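Local coordinates for transcriptional regulator, LacI family (PDB 2RGY), which probably regulates transcription as a LacI-family protein, its periplasmic-binding-protein-like region perhaps sensing a small effector such as a sugar, at residues S203-F208 / A233-T238; E117-T122 / S220-D225. One frame throughout, in Å; residues are numbered along the deposited sequence.

Contact 1. Residues S203-F208 / A233-T238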
loop_
_atom_site.group_PDB
_atom_site.type_symbol
_atom_site.label_atom_id
_atom_site.label_comp_id
_atom_site.label_asym_id
_atom_site.label_seq_id
_atom_site.Cartn_x
_atom_site.Cartn_y
_atom_site.Cartn_z
ATOM N N SER A 203 -4.994 -2.621 12.660
ATOM C CA SER A 203 -4.361 -2.060 13.854
ATOM C C SER A 203 -5.081 -2.566 15.111
ATOM O O SER A 203 -4.463 -2.761 16.152
ATOM C CB SER A 203 -4.399 -0.524 13.831
ATOM O OG SER A 203 -3.508 0.004 12.858
ATOM N N ALA A 204 -6.394 -2.775 15.011
ATOM C CA ALA A 204 -7.158 -3.271 16.153
ATOM C C ALA A 204 -6.694 -4.686 16.484
ATOM O O ALA A 204 -6.541 -5.050 17.656
ATOM C CB ALA A 204 -8.644 -3.266 15.839
ATOM N N LEU A 205 -6.469 -5.478 15.441
ATOM C CA LEU A 205 -5.999 -6.841 15.594
ATOM C C LEU A 205 -4.609 -6.813 16.208
ATOM O O LEU A 205 -4.216 -7.743 16.914
ATOM C CB LEU A 205 -5.934 -7.546 14.236
ATOM C CG LEU A 205 -7.273 -7.793 13.529
ATOM C CD1 LEU A 205 -7.031 -8.559 12.231
ATOM C CD2 LEU A 205 -8.191 -8.574 14.440
ATOM N N ALA A 206 -3.869 -5.740 15.928
ATOM C CA ALA A 206 -2.513 -5.592 16.442
ATOM C C ALA A 206 -2.541 -5.402 17.943
ATOM O O ALA A 206 -1.784 -6.040 18.661
ATOM C CB ALA A 206 -1.818 -4.411 15.786
ATOM N N ARG A 207 -3.421 -4.520 18.409
ATOM C CA ARG A 207 -3.557 -4.233 19.831
ATOM C C ARG A 207 -4.071 -5.451 20.582
ATOM O O ARG A 207 -3.504 -5.843 21.591
ATOM C CB ARG A 207 -4.510 -3.049 20.045
ATOM C CG ARG A 207 -4.627 -2.598 21.496
ATOM C CD ARG A 207 -3.247 -2.471 22.129
ATOM N NE ARG A 207 -3.302 -1.928 23.480
ATOM C CZ ARG A 207 -2.279 -1.931 24.332
ATOM N NH1 ARG A 207 -1.114 -2.452 23.977
ATOM N NH2 ARG A 207 -2.423 -1.418 25.546
ATOM N N PHE A 208 -5.145 -6.050 20.080
ATOM C CA PHE A 208 -5.714 -7.232 20.714
ATOM C C PHE A 208 -4.667 -8.326 20.901
ATOM O O PHE A 208 -4.658 -9.006 21.919
ATOM C CB PHE A 208 -6.870 -7.781 19.875
ATOM C CG PHE A 208 -8.084 -6.894 19.858
ATOM C CD1 PHE A 208 -9.121 -7.137 18.956
ATOM C CD2 PHE A 208 -8.197 -5.814 20.743
ATOM C CE1 PHE A 208 -10.257 -6.330 18.926
ATOM C CE2 PHE A 208 -9.339 -4.989 20.726
ATOM C CZ PHE A 208 -10.371 -5.254 19.807
ATOM N N ALA A 233 -4.220 -10.922 7.013
ATOM C CA ALA A 233 -4.192 -10.378 8.355
ATOM C C ALA A 233 -4.146 -11.596 9.270
ATOM O O ALA A 233 -4.407 -12.721 8.834
ATOM C CB ALA A 233 -5.454 -9.561 8.628
ATOM N N ALA A 234 -3.804 -11.379 10.532
ATOM C CA ALA A 234 -3.748 -12.483 11.481
ATOM C C ALA A 234 -4.679 -12.173 12.640
ATOM O O ALA A 234 -4.345 -11.374 13.515
ATOM C CB ALA A 234 -2.326 -12.669 11.992
ATOM N N PRO A 235 -5.858 -12.812 12.670
ATOM C CA PRO A 235 -6.381 -13.797 11.711
ATOM C C PRO A 235 -6.908 -13.156 10.428
ATOM O O PRO A 235 -7.056 -11.934 10.361
ATOM C CB PRO A 235 -7.492 -14.465 12.503
ATOM C CG PRO A 235 -8.056 -13.300 13.275
ATOM C CD PRO A 235 -6.793 -12.643 13.796
ATOM N N ALA A 236 -7.196 -13.978 9.422
ATOM C CA ALA A 236 -7.713 -13.475 8.150
ATOM C C ALA A 236 -8.924 -12.591 8.448
ATOM O O ALA A 236 -9.877 -13.032 9.085
ATOM C CB ALA A 236 -8.101 -14.632 7.243
ATOM N N LEU A 237 -8.875 -11.346 7.977
ATOM C CA LEU A 237 -9.928 -10.371 8.253
ATOM C C LEU A 237 -11.203 -10.447 7.427
ATOM O O LEU A 237 -11.168 -10.336 6.194
ATOM C CB LEU A 237 -9.358 -8.954 8.131
ATOM C CG LEU A 237 -10.303 -7.801 8.473
ATOM C CD1 LEU A 237 -10.613 -7.817 9.970
ATOM C CD2 LEU A 237 -9.661 -6.482 8.069
ATOM N N THR A 238 -12.328 -10.626 8.121
ATOM C CA THR A 238 -13.638 -10.662 7.481
ATOM C C THR A 238 -13.928 -9.196 7.191
ATOM O O THR A 238 -13.798 -8.341 8.068
ATOM C CB THR A 238 -14.709 -11.258 8.423
ATOM O OG1 THR A 238 -14.461 -12.665 8.586
ATOM C CG2 THR A 238 -16.113 -11.049 7.851
#
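The outer helix layer of an alpha/beta subdomain meets an irregular loop here: L205 of helix 198-210 projects into the bend formed by A233-L237, which leads into strand 238-241. The contact rests on this one leucine, which accounts for 86 of the 153 Å² buried. Its CG stands anti to the carbonyl carbon (chi1 -66°), and the extended chi2 of -177° carries CD1 outward into the bend. That methyl does most of the touching: L205 CD1 lies 4.1 Å from A233 CB. L237 CD1 is 4.3 Å from L205 CD1. The carbonyl oxygen P235 O comes to 3.9 Å from L205 CD1. The second branch, L205 CD2, approaches the proline ring, 4.4 Å from P235 CD. No hydrogen bond crosses between the segments, so the evidence is for apolar packing, with A233, P235 and L237 gathered around one side chain. The peptide before P235 is cis, which probably helps shape the bend; A234 O lies 4.1 Å from L205 CD1. Around the contact, L205 also rests on V221 of strand 220-223 and on V215, while L237 touches D198 and A201 at the start of the same helix. Q209 of the second subunit packs on A234 and P235, and Y232 of that subunit packs on S203 and A206, placing the helix-loop junction beside the dimer interface.

Contact 2. Residues E117-T122 / S220-D225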
loop_
_atom_site.group_PDB
_atom_site.type_symbol
_atom_site.label_atom_id
_atom_site.label_comp_id
_atom_site.label_asym_id
_atom_site.label_seq_id
_atom_site.Cartn_x
_atom_site.Cartn_y
_atom_site.Cartn_z
ATOM N N GLU A 117 -24.845 -1.661 6.672
ATOM C CA GLU A 117 -25.919 -2.577 7.028
ATOM C C GLU A 117 -25.394 -4.011 7.104
ATOM O O GLU A 117 -25.646 -4.716 8.079
ATOM C CB GLU A 117 -27.035 -2.460 5.990
ATOM C CG GLU A 117 -28.196 -3.399 6.165
ATOM C CD GLU A 117 -29.246 -3.182 5.094
ATOM O OE1 GLU A 117 -29.452 -4.098 4.257
ATOM O OE2 GLU A 117 -29.853 -2.083 5.085
ATOM N N LEU A 118 -24.643 -4.425 6.084
ATOM C CA LEU A 118 -24.077 -5.774 6.025
ATOM C C LEU A 118 -23.085 -6.039 7.165
ATOM O O LEU A 118 -23.005 -7.151 7.677
ATOM C CB LEU A 118 -23.383 -6.001 4.676
ATOM C CG LEU A 118 -24.272 -6.092 3.431
ATOM C CD1 LEU A 118 -23.418 -6.232 2.186
ATOM C CD2 LEU A 118 -25.198 -7.281 3.548
ATOM N N ALA A 119 -22.332 -5.019 7.553
ATOM C CA ALA A 119 -21.368 -5.161 8.630
ATOM C C ALA A 119 -22.114 -5.467 9.922
ATOM O O ALA A 119 -21.743 -6.371 10.668
ATOM C CB ALA A 119 -20.563 -3.883 8.786
ATOM N N ALA A 120 -23.169 -4.706 10.180
ATOM C CA ALA A 120 -23.958 -4.912 11.379
ATOM C C ALA A 120 -24.626 -6.284 11.360
ATOM O O ALA A 120 -24.591 -7.003 12.353
ATOM C CB ALA A 120 -25.011 -3.816 11.515
ATOM N N ALA A 121 -25.227 -6.648 10.231
ATOM C CA ALA A 121 -25.917 -7.929 10.111
ATOM C C ALA A 121 -24.986 -9.109 10.315
ATOM O O ALA A 121 -25.385 -10.126 10.880
ATOM C CB ALA A 121 -26.596 -8.035 8.755
ATOM N N THR A 122 -23.751 -8.984 9.840
ATOM C CA THR A 122 -22.787 -10.059 10.005
ATOM C C THR A 122 -22.591 -10.282 11.503
ATOM O O THR A 122 -22.726 -11.400 11.999
ATOM C CB THR A 122 -21.416 -9.715 9.370
ATOM O OG1 THR A 122 -21.587 -9.376 7.990
ATOM C CG2 THR A 122 -20.479 -10.908 9.468
ATOM N N SER A 220 -14.925 -10.421 17.970
ATOM C CA SER A 220 -15.100 -10.629 16.540
ATOM C C SER A 220 -14.903 -9.267 15.905
ATOM O O SER A 220 -15.472 -8.285 16.355
ATOM C CB SER A 220 -16.500 -11.161 16.242
ATOM O OG SER A 220 -16.602 -12.528 16.592
ATOM N N VAL A 221 -14.083 -9.217 14.865
ATOM C CA VAL A 221 -13.768 -7.959 14.200
ATOM C C VAL A 221 -14.103 -7.993 12.719
ATOM O O VAL A 221 -13.734 -8.927 12.022
ATOM C CB VAL A 221 -12.255 -7.635 14.341
ATOM C CG1 VAL A 221 -11.934 -6.303 13.671
ATOM C CG2 VAL A 221 -11.859 -7.612 15.810
ATOM N N ILE A 222 -14.807 -6.978 12.236
ATOM C CA ILE A 222 -15.128 -6.926 10.817
ATOM C C ILE A 222 -14.651 -5.606 10.225
ATOM O O ILE A 222 -14.891 -4.544 10.792
ATOM C CB ILE A 222 -16.631 -7.081 10.555
ATOM C CG1 ILE A 222 -16.886 -7.029 9.050
ATOM C CG2 ILE A 222 -17.409 -5.992 11.267
ATOM C CD1 ILE A 222 -18.283 -7.500 8.645
ATOM N N GLY A 223 -13.965 -5.678 9.089
ATOM C CA GLY A 223 -13.458 -4.472 8.462
ATOM C C GLY A 223 -14.326 -3.954 7.332
ATOM O O GLY A 223 -15.453 -4.407 7.147
ATOM N N TYR A 224 -13.794 -3.015 6.557
ATOM C CA TYR A 224 -14.553 -2.427 5.462
ATOM C C TYR A 224 -13.594 -2.081 4.326
ATOM O O TYR A 224 -12.531 -1.512 4.567
ATOM C CB TYR A 224 -15.254 -1.168 5.963
ATOM C CG TYR A 224 -16.419 -0.710 5.126
ATOM C CD1 TYR A 224 -17.725 -1.053 5.468
ATOM C CD2 TYR A 224 -16.219 0.108 4.019
ATOM C CE1 TYR A 224 -18.815 -0.581 4.726
ATOM C CE2 TYR A 224 -17.294 0.585 3.265
ATOM C CZ TYR A 224 -18.592 0.242 3.625
ATOM O OH TYR A 224 -19.659 0.742 2.897
ATOM N N ASP A 225 -13.993 -2.434 3.104
ATOM C CA ASP A 225 -13.239 -2.216 1.862
ATOM C C ASP A 225 -12.907 -3.562 1.226
ATOM O O ASP A 225 -13.169 -3.783 0.046
ATOM C CB ASP A 225 -11.905 -1.465 2.082
ATOM C CG ASP A 225 -12.086 0.015 2.411
ATOM O OD1 ASP A 225 -13.124 0.601 2.051
ATOM O OD2 ASP A 225 -11.164 0.611 3.018
#
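I222 of strand 220-223 packs against A119 and T122 of helix 112-125, a helix-on-sheet packing of the alpha/beta layers, as in periplasmic-binding-protein-like folds. Along the strand, S220 comes first, its backbone bonded to T191 and L193, which ties the start of the strand to the neighbouring strand 192-195. V221 turns to the face covered by helix 198-210, where F208 packs on it. At I222 the side chain emerges on the other face. CG1 is anti to the backbone N (chi1 -180°) with chi2 also extended, which stretches the chain straight out to the helix and leaves CD1 as the touching atom. I222 CD1 sits 3.9 Å from A119 CA and 4.3 Å from A119 CB, so it reaches the helix backbone beside a small residue. I222 CD1 also lies 3.9 Å from T122 OG1 and 4.1 Å from T122 CG2, the two side chains crossing at a slant. The threonine hydroxyl is engaged within its own helix: T122 OG1 donates to L118 O over 2.7 Å, at a C=O...donor angle of 147° and 31° from the carbonyl plane. T122 N reaches the same oxygen from the opposite face, so L118 O takes two donors, and the hydroxyl's hydrogen is already spent within the helix where its oxygen meets the I222 methyl. Past G223 the chain changes direction at Y224, whose hydroxyl bonds to H112 ND1, at the start of the helix. F194 of the adjacent strand 192-195 touches A119, I222 and Y224, while F150 and L154 of helix 141-155 pack on A120.

Overall arrangement
Contacts 1 and 2 have centres 14 Å apart and lie in one alpha/beta subdomain, on the two faces of its mixed sheet. Strand 220-223 is common to both, its successive side chains alternating between the two helix layers. The segments alternate along the chain, in the order 117-122, 203-208, 220-225, 233-238. The loop of contact 1 then enters the sheet next to strand 220-223, where T238 O and G223 N, 2.9 Å apart, probably form a hydrogen bond. Together the contacts describe a three-layer helix-sheet-helix sandwich, as in periplasmic-binding-protein-like folds, with the second subunit near contact 1 alone.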